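Local atomic coordinates of N-alpha-acetyltransferase 35, NatC auxiliary subunit (Saccharomyces cerevisiae, PDB entry 6YGA), a protein that serves as an auxiliary subunit of the heterotrimeric NatC N-terminal acetyltransferase, the enzyme that acetylates the N-terminal methionine of the L-A virus Gag protein. Residues L62-I67 and R281-P286; L217-H222 and P262-S267; N694-N699 and Q725-K730. All blocks are in the same frame, centred on the assembly; numbering follows the deposited sequence.

Interaction 1 of 3, residues L62-I67 and R281-P286; sequences LDSSLI and RSNQFP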
# COMPACT_ATOMS: atom_id res chain seq x y z
N LEU B 62 15.62 4.93 -19.41
CA LEU B 62 14.39 4.39 -20.00
C LEU B 62 14.65 3.36 -21.10
O LEU B 62 13.69 2.92 -21.74
CB LEU B 62 13.53 5.52 -20.56
CG LEU B 62 12.73 6.37 -19.58
CD1 LEU B 62 12.12 7.58 -20.28
CD2 LEU B 62 11.64 5.53 -18.92
N ASP B 63 15.90 2.97 -21.33
CA ASP B 63 16.25 2.04 -22.41
C ASP B 63 17.03 0.88 -21.81
O ASP B 63 18.21 1.04 -21.45
CB ASP B 63 17.06 2.74 -23.50
CG ASP B 63 17.15 1.93 -24.79
OD1 ASP B 63 16.97 0.70 -24.75
OD2 ASP B 63 17.40 2.54 -25.86
N SER B 64 16.39 -0.29 -21.72
CA SER B 64 17.06 -1.49 -21.20
C SER B 64 18.07 -2.07 -22.19
O SER B 64 18.89 -2.90 -21.79
CB SER B 64 16.02 -2.54 -20.82
OG SER B 64 15.08 -2.75 -21.87
N SER B 65 18.02 -1.65 -23.46
CA SER B 65 19.03 -2.11 -24.41
C SER B 65 20.40 -1.51 -24.13
O SER B 65 21.40 -2.02 -24.63
CB SER B 65 18.60 -1.77 -25.84
OG SER B 65 17.34 -2.34 -26.14
N LEU B 66 20.46 -0.44 -23.33
CA LEU B 66 21.72 0.23 -23.04
C LEU B 66 22.30 -0.16 -21.69
O LEU B 66 23.24 0.49 -21.22
CB LEU B 66 21.53 1.75 -23.11
CG LEU B 66 20.90 2.29 -24.40
CD1 LEU B 66 20.96 3.81 -24.40
CD2 LEU B 66 21.58 1.72 -25.64
N ILE B 67 21.77 -1.21 -21.06
CA ILE B 67 22.32 -1.67 -19.79
C ILE B 67 23.77 -2.09 -19.99
O ILE B 67 24.09 -2.86 -20.90
CB ILE B 67 21.48 -2.83 -19.23
CG1 ILE B 67 20.07 -2.35 -18.87
CG2 ILE B 67 22.16 -3.45 -18.01
CD1 ILE B 67 19.11 -3.46 -18.47
N ARG B 281 15.78 -10.44 -22.81
CA ARG B 281 14.41 -10.92 -22.81
C ARG B 281 13.46 -9.75 -23.05
O ARG B 281 13.78 -8.60 -22.76
CB ARG B 281 14.09 -11.63 -21.49
CG ARG B 281 12.62 -11.97 -21.27
CD ARG B 281 12.45 -13.11 -20.27
NE ARG B 281 12.43 -14.41 -20.94
CZ ARG B 281 11.32 -15.06 -21.28
NH1 ARG B 281 10.14 -14.53 -21.01
NH2 ARG B 281 11.40 -16.23 -21.89
N SER B 282 12.31 -10.06 -23.65
CA SER B 282 11.28 -9.05 -23.89
C SER B 282 10.94 -8.32 -22.60
O SER B 282 10.55 -8.93 -21.61
CB SER B 282 10.03 -9.70 -24.48
OG SER B 282 10.22 -10.03 -25.84
N ASN B 283 11.09 -6.99 -22.63
CA ASN B 283 10.90 -6.16 -21.45
C ASN B 283 10.20 -4.87 -21.87
O ASN B 283 10.71 -4.14 -22.73
CB ASN B 283 12.24 -5.85 -20.77
CG ASN B 283 12.08 -5.07 -19.48
OD1 ASN B 283 10.97 -4.87 -18.98
ND2 ASN B 283 13.21 -4.62 -18.92
N GLN B 284 9.05 -4.60 -21.27
CA GLN B 284 8.28 -3.39 -21.55
C GLN B 284 8.47 -2.33 -20.47
O GLN B 284 7.76 -1.32 -20.48
CB GLN B 284 6.80 -3.72 -21.70
CG GLN B 284 6.49 -4.73 -22.80
CD GLN B 284 5.00 -4.85 -23.07
OE1 GLN B 284 4.20 -4.03 -22.60
NE2 GLN B 284 4.62 -5.87 -23.83
N PHE B 285 9.40 -2.53 -19.55
CA PHE B 285 9.61 -1.65 -18.41
C PHE B 285 11.02 -1.06 -18.44
O PHE B 285 11.93 -1.63 -19.06
CB PHE B 285 9.40 -2.41 -17.10
CG PHE B 285 7.99 -2.89 -16.90
CD1 PHE B 285 7.57 -4.10 -17.44
CD2 PHE B 285 7.08 -2.13 -16.19
CE1 PHE B 285 6.27 -4.54 -17.27
CE2 PHE B 285 5.78 -2.57 -16.01
CZ PHE B 285 5.37 -3.77 -16.55
N PRO B 286 11.24 0.08 -17.80
CA PRO B 286 12.59 0.67 -17.74
C PRO B 286 13.53 -0.23 -16.96
O PRO B 286 13.09 -1.02 -16.12
CB PRO B 286 12.37 2.01 -17.03
CG PRO B 286 10.91 2.30 -17.19
CD PRO B 286 10.23 0.97 -17.18

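Interaction 2 of 3, residues L217-H222 and P262-S267; sequences LTMLKH and PQLQLS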
# COMPACT_ATOMS: atom_id res chain seq x y z
N LEU B 217 29.39 -27.50 2.92
CA LEU B 217 28.48 -28.62 2.76
C LEU B 217 27.31 -28.53 3.73
O LEU B 217 26.16 -28.78 3.35
CB LEU B 217 29.23 -29.94 2.96
CG LEU B 217 28.40 -31.20 2.77
CD1 LEU B 217 28.01 -31.38 1.31
CD2 LEU B 217 29.15 -32.41 3.29
N THR B 218 27.58 -28.17 4.99
CA THR B 218 26.50 -27.96 5.95
C THR B 218 25.54 -26.88 5.47
O THR B 218 24.32 -27.02 5.58
CB THR B 218 27.08 -27.59 7.32
OG1 THR B 218 28.13 -28.50 7.66
CG2 THR B 218 26.00 -27.66 8.39
N MSE B 219 26.08 -25.79 4.92
CA MSE B 219 25.28 -24.72 4.34
C MSE B 219 24.32 -25.24 3.27
O MSE B 219 23.13 -24.90 3.27
CB MSE B 219 26.18 -23.65 3.74
CG MSE B 219 26.55 -22.53 4.68
SE MSE B 219 25.20 -21.12 4.68
CE MSE B 219 25.47 -20.47 2.86
N LEU B 220 24.85 -26.04 2.35
CA LEU B 220 24.04 -26.54 1.25
C LEU B 220 22.96 -27.50 1.73
O LEU B 220 21.86 -27.52 1.18
CB LEU B 220 24.94 -27.21 0.21
CG LEU B 220 24.35 -27.42 -1.18
CD1 LEU B 220 23.76 -26.12 -1.70
CD2 LEU B 220 25.40 -27.95 -2.14
N LYS B 221 23.26 -28.30 2.76
CA LYS B 221 22.25 -29.17 3.34
C LYS B 221 21.11 -28.35 3.94
O LYS B 221 19.93 -28.68 3.75
CB LYS B 221 22.87 -30.08 4.40
CG LYS B 221 23.93 -31.04 3.87
CD LYS B 221 24.48 -31.91 4.99
CE LYS B 221 23.37 -32.73 5.64
NZ LYS B 221 23.85 -33.46 6.85
N HIS B 222 21.43 -27.28 4.67
CA HIS B 222 20.38 -26.46 5.27
C HIS B 222 19.60 -25.71 4.20
O HIS B 222 18.37 -25.56 4.31
CB HIS B 222 20.97 -25.49 6.28
CG HIS B 222 21.29 -26.11 7.61
ND1 HIS B 222 22.58 -26.23 8.08
CD2 HIS B 222 20.49 -26.63 8.56
CE1 HIS B 222 22.56 -26.81 9.26
NE2 HIS B 222 21.30 -27.06 9.58
N PRO B 262 28.77 -15.77 9.64
CA PRO B 262 30.03 -15.09 9.97
C PRO B 262 31.26 -15.96 9.76
O PRO B 262 32.36 -15.41 9.59
CB PRO B 262 29.85 -14.70 11.44
CG PRO B 262 28.89 -15.69 11.97
CD PRO B 262 27.93 -15.94 10.84
N GLN B 263 31.11 -17.28 9.75
CA GLN B 263 32.28 -18.16 9.78
C GLN B 263 32.92 -18.36 8.41
O GLN B 263 34.08 -18.76 8.35
CB GLN B 263 31.92 -19.52 10.38
CG GLN B 263 31.34 -19.46 11.78
CD GLN B 263 31.42 -20.78 12.51
OE1 GLN B 263 32.32 -21.58 12.28
NE2 GLN B 263 30.47 -21.02 13.41
N LEU B 264 32.20 -18.09 7.33
CA LEU B 264 32.72 -18.36 6.00
C LEU B 264 32.34 -17.24 5.04
O LEU B 264 31.41 -16.46 5.28
CB LEU B 264 32.23 -19.71 5.46
CG LEU B 264 30.73 -19.95 5.33
CD1 LEU B 264 30.27 -19.71 3.91
CD2 LEU B 264 30.42 -21.36 5.75
N GLN B 265 33.08 -17.17 3.94
CA GLN B 265 32.91 -16.16 2.91
C GLN B 265 32.41 -16.82 1.64
O GLN B 265 32.95 -17.85 1.22
CB GLN B 265 34.23 -15.43 2.65
CG GLN B 265 34.09 -14.05 2.05
CD GLN B 265 33.55 -13.03 3.04
OE1 GLN B 265 33.52 -13.28 4.24
NE2 GLN B 265 33.13 -11.88 2.54
N LEU B 266 31.38 -16.24 1.03
CA LEU B 266 30.73 -16.79 -0.15
C LEU B 266 30.89 -15.85 -1.33
O LEU B 266 30.66 -14.64 -1.21
CB LEU B 266 29.24 -17.03 0.11
CG LEU B 266 28.89 -18.11 1.11
CD1 LEU B 266 27.60 -17.75 1.81
CD2 LEU B 266 28.76 -19.45 0.41
N SER B 267 31.26 -16.41 -2.48
CA SER B 267 31.36 -15.66 -3.72
C SER B 267 30.76 -16.47 -4.86
O SER B 267 31.38 -17.43 -5.33
CB SER B 267 32.82 -15.30 -4.03
OG SER B 267 33.30 -14.30 -3.15

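Interaction 3 of 3, residues N694-N699 and Q725-K730; sequences NTLKKN and QTLRIK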
# COMPACT_ATOMS: atom_id res chain seq x y z
N ASN B 694 4.77 23.51 32.57
CA ASN B 694 5.97 24.09 33.17
C ASN B 694 6.73 24.96 32.17
O ASN B 694 7.25 26.02 32.53
CB ASN B 694 6.88 22.98 33.71
CG ASN B 694 6.23 22.21 34.85
OD1 ASN B 694 6.51 21.03 35.05
ND2 ASN B 694 5.36 22.87 35.60
N THR B 695 6.79 24.53 30.91
CA THR B 695 7.51 25.29 29.90
C THR B 695 6.81 26.62 29.60
O THR B 695 7.46 27.65 29.46
CB THR B 695 7.66 24.47 28.62
OG1 THR B 695 8.50 23.34 28.88
CG2 THR B 695 8.28 25.30 27.50
N LEU B 696 5.48 26.60 29.51
CA LEU B 696 4.75 27.78 29.04
C LEU B 696 4.57 28.83 30.13
O LEU B 696 4.51 30.03 29.82
CB LEU B 696 3.40 27.36 28.46
CG LEU B 696 3.56 26.46 27.23
CD1 LEU B 696 2.22 26.19 26.57
CD2 LEU B 696 4.54 27.09 26.26
N LYS B 697 4.48 28.41 31.39
CA LYS B 697 4.42 29.37 32.48
C LYS B 697 5.71 30.19 32.56
O LYS B 697 5.67 31.41 32.77
CB LYS B 697 4.16 28.65 33.80
CG LYS B 697 2.73 28.14 33.95
CD LYS B 697 2.57 27.38 35.26
CE LYS B 697 1.11 27.04 35.54
NZ LYS B 697 0.29 28.26 35.75
N LYS B 698 6.86 29.53 32.39
CA LYS B 698 8.12 30.26 32.35
C LYS B 698 8.21 31.16 31.13
O LYS B 698 8.81 32.25 31.18
CB LYS B 698 9.31 29.29 32.37
CG LYS B 698 9.39 28.40 33.60
CD LYS B 698 10.64 27.54 33.57
CE LYS B 698 11.90 28.40 33.54
NZ LYS B 698 12.02 29.25 34.76
N ASN B 699 7.61 30.74 30.01
CA ASN B 699 7.77 31.47 28.76
C ASN B 699 7.00 32.79 28.78
O ASN B 699 7.49 33.79 28.26
CB ASN B 699 7.31 30.60 27.59
CG ASN B 699 8.01 30.95 26.29
OD1 ASN B 699 9.21 31.22 26.27
ND2 ASN B 699 7.25 30.94 25.19
N GLN B 725 1.07 15.35 21.51
CA GLN B 725 1.18 16.72 20.99
C GLN B 725 2.34 17.40 21.70
O GLN B 725 2.22 17.84 22.85
CB GLN B 725 -0.13 17.47 21.20
CG GLN B 725 -1.33 16.81 20.52
CD GLN B 725 -2.64 17.54 20.76
OE1 GLN B 725 -2.78 18.71 20.42
NE2 GLN B 725 -3.60 16.85 21.36
N THR B 726 3.47 17.51 21.00
CA THR B 726 4.75 17.87 21.60
C THR B 726 5.19 19.26 21.16
O THR B 726 5.10 19.61 19.97
CB THR B 726 5.83 16.85 21.22
OG1 THR B 726 5.33 15.53 21.48
CG2 THR B 726 7.11 17.08 22.02
N LEU B 727 5.66 20.06 22.11
CA LEU B 727 6.27 21.34 21.81
C LEU B 727 7.67 21.12 21.27
O LEU B 727 8.37 20.19 21.69
CB LEU B 727 6.35 22.22 23.06
CG LEU B 727 5.04 22.84 23.52
CD1 LEU B 727 5.25 23.74 24.72
CD2 LEU B 727 4.43 23.60 22.36
N ARG B 728 8.09 21.97 20.34
CA ARG B 728 9.45 21.91 19.82
C ARG B 728 9.86 23.30 19.38
O ARG B 728 9.07 24.03 18.77
CB ARG B 728 9.58 20.90 18.67
CG ARG B 728 10.17 19.57 19.12
CD ARG B 728 9.98 18.46 18.11
NE ARG B 728 10.15 17.15 18.74
CZ ARG B 728 9.98 15.99 18.13
NH1 ARG B 728 9.63 15.95 16.85
NH2 ARG B 728 10.15 14.85 18.79
N ILE B 729 11.10 23.68 19.71
CA ILE B 729 11.60 24.99 19.35
C ILE B 729 11.77 25.08 17.84
O ILE B 729 12.27 24.15 17.19
CB ILE B 729 12.93 25.27 20.08
CG1 ILE B 729 12.71 25.32 21.59
CG2 ILE B 729 13.56 26.57 19.58
CD1 ILE B 729 13.93 25.73 22.38
N LYS B 730 11.35 26.21 17.27
CA LYS B 730 11.41 26.42 15.83
C LYS B 730 12.85 26.65 15.37
O LYS B 730 13.26 26.17 14.32
CB LYS B 730 10.53 27.60 15.43
CG LYS B 730 10.05 27.58 13.99
CD LYS B 730 9.05 28.71 13.75
CE LYS B 730 7.95 28.68 14.80
NZ LYS B 730 6.96 29.78 14.62

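Interaction 1 of 3, residues L62-I67 and R281-P286
Leu-62 and Pro-286 meet where two loops, each folded around an Asx turn, pass one another. The CD2 branch of Leu-62 lies 3.7 Å from CG of Pro-286, and the two side chains run alongside, pointing the same way. Their backbones are also close, with the CA atoms of Leu-62 and Pro-286 4.7 Å apart. Although the side chain of Leu-62 leaves its backbone away from 281-286, chi1 of -77° sets CG anti to the carbonyl carbon, and the end of the chain approaches the proline ring.

A looser polar neighbour lies beside this apolar pair: OG of Ser-64 is 4.0 Å from ND2 of Asn-283, too far for a hydrogen bond. Each group has its partner elsewhere. Ser-64 OG is hydrogen-bonded to NH2 of Arg-51 of the N-alpha-acetyltransferase 38 chain, while Asn-283 ND2 gives a weak bond to the carbonyl of Gln-278.

The amide of Asn-283 is steadied from its other end, because OD1 of Asn-283 accepts the backbone N of Phe-285 at 2.9 Å with an N-H...O angle of 154°, the donor standing above the carbonyl plane. With Arg-51 on Ser-64, and Pro-30 of the N-alpha-acetyltransferase 30 chain packed on Leu-62, the contact also belongs to the subunit interface. Asp-63 makes no contact with 281-286 but positions its loop: OD2 takes the backbone N of Asn-58 and a salt bridge from Arg-22 of the N-alpha-acetyltransferase 38 chain. OD1 of Asp-63 closes the other Asx turn, 2.9 Å from the backbone N of Ser-65, which meets it on the anti side, tilted 32° out of the carboxylate plane.

Interaction 2 of 3, residues L217-H222 and P262-S267
Met-219, present as selenomethionine, extends from helix 215-231 to touch Leu-264 and Leu-266 in the loop that follows helix 245-260. The backbones stay well apart, the CA atoms of Met-219 and Leu-264 being 9.9 Å from each other, and side chains bridge the gap.

Along the helix, Thr-218 comes first. Its hydroxyl OG1 is bonded to the carbonyl of Ser-214, one turn back, and the carbonyl O of Thr-218 receives the backbone N of His-222 at 3.0 Å. Met-219 follows and leaves the helix toward the loop. Its chain bends at both chi2 (-86°) and chi3 (-67°), a fold that presents two different parts of one side chain to the two leucines. The shaft crosses Leu-264 obliquely, with CG of Met-219 4.2 Å from CD2 of Leu-264. Beyond the selenium, the terminal methyl CE of Met-219 meets CD1 of Leu-266 tip to tip at 3.6 Å, the closer of the two contacts. Leu-220 turns elsewhere and packs on helices 85-104 and 193-209. His-222 ends the segment with its ring against Asn-253 and Val-257 of helix 245-260, and ND1 of His-222 gives a weak 3.1 Å bond to the carbonyl O of Thr-218.

Neighbouring helices add to the packing: Met-219 also rests on Val-257 and Ile-260, while Leu-266 lies on Ala-91 and Asp-94 of helix 85-104. The loop thus runs beside a group of helices and contributes two leucines to their shared apolar packing. Because the meeting groups are methyls and a methylene, cohesion comes from van der Waals contact and the burial of apolar surface, and it sets no strict bonding direction between helix and loop.

Interaction 3 of 3, residues N694-N699 and Q725-K730
Segment 694-699 of helix 668-701 and segment 725-730, which carries the end of strand 724-729, face each other with the CA atoms of Thr-695 and Leu-727 9.1 Å apart, a separation closed by side chains alone. The strand is the second of a beta hairpin, 708-713 with 724-729, and the helix segment lies near the end of the long helix that precedes it. Thr-726 and Arg-728 are hydrogen-bonded through their backbones to Glu-711 and Lys-709 of the partner strand, and Lys-730 to Glu-707; Leu-727, between the first two, points its side chain at the helix.

Leu-696 answers it. The side chain of Leu-696 does not set out straight at the strand, but with chi1 of -64° placing CG anti to the carbonyl carbon, and chi2 extended at -173°, its CD2 end comes nearer to Leu-727. The two leucines approach tip to tip, and it is the CD1 methyl of Leu-727 that touches. Thr-695 borders the pair, its CG2 methyl 4.4 Å from CD1 of Leu-727, while its hydroxyl is bonded to the carbonyl of Val-691 in the preceding helical turn. A 1,2-ethanediol molecule, probably from the crystallisation liquor, sits about 4 Å from the side chain of Thr-695.

The small apolar cluster extends beyond the two segments. Leu-567 touches both leucines, Phe-565 packs on Leu-696, and Leu-562 of helix 511-564 packs on Leu-727; Thr-695 also touches Tyr-708 of the partner strand. The arrangement seats the C-terminal strand against the helical body, its closest approach across the segments being CD1 of Leu-727 to CD2 of Leu-696, 3.8 Å.

In the fold
From the N terminus, the chain first passes 62-67, in the loop after strand 55-56, and interaction 1 closes when 281-286 returns to it after more than two hundred residues, many of them helical. Interaction 2 is nested within that loop: 217-222 and 262-267 join helix 215-231 to the loop that follows helix 245-260. Its centre is about 35 Å from that of interaction 1, and the two do not touch. Interaction 3 comes later, in series with both, closing a short loop between helix 668-701 and the last strand. Its centre lies about 55 Å from that of interaction 1, at a remote part of this elongated, mostly helical subunit.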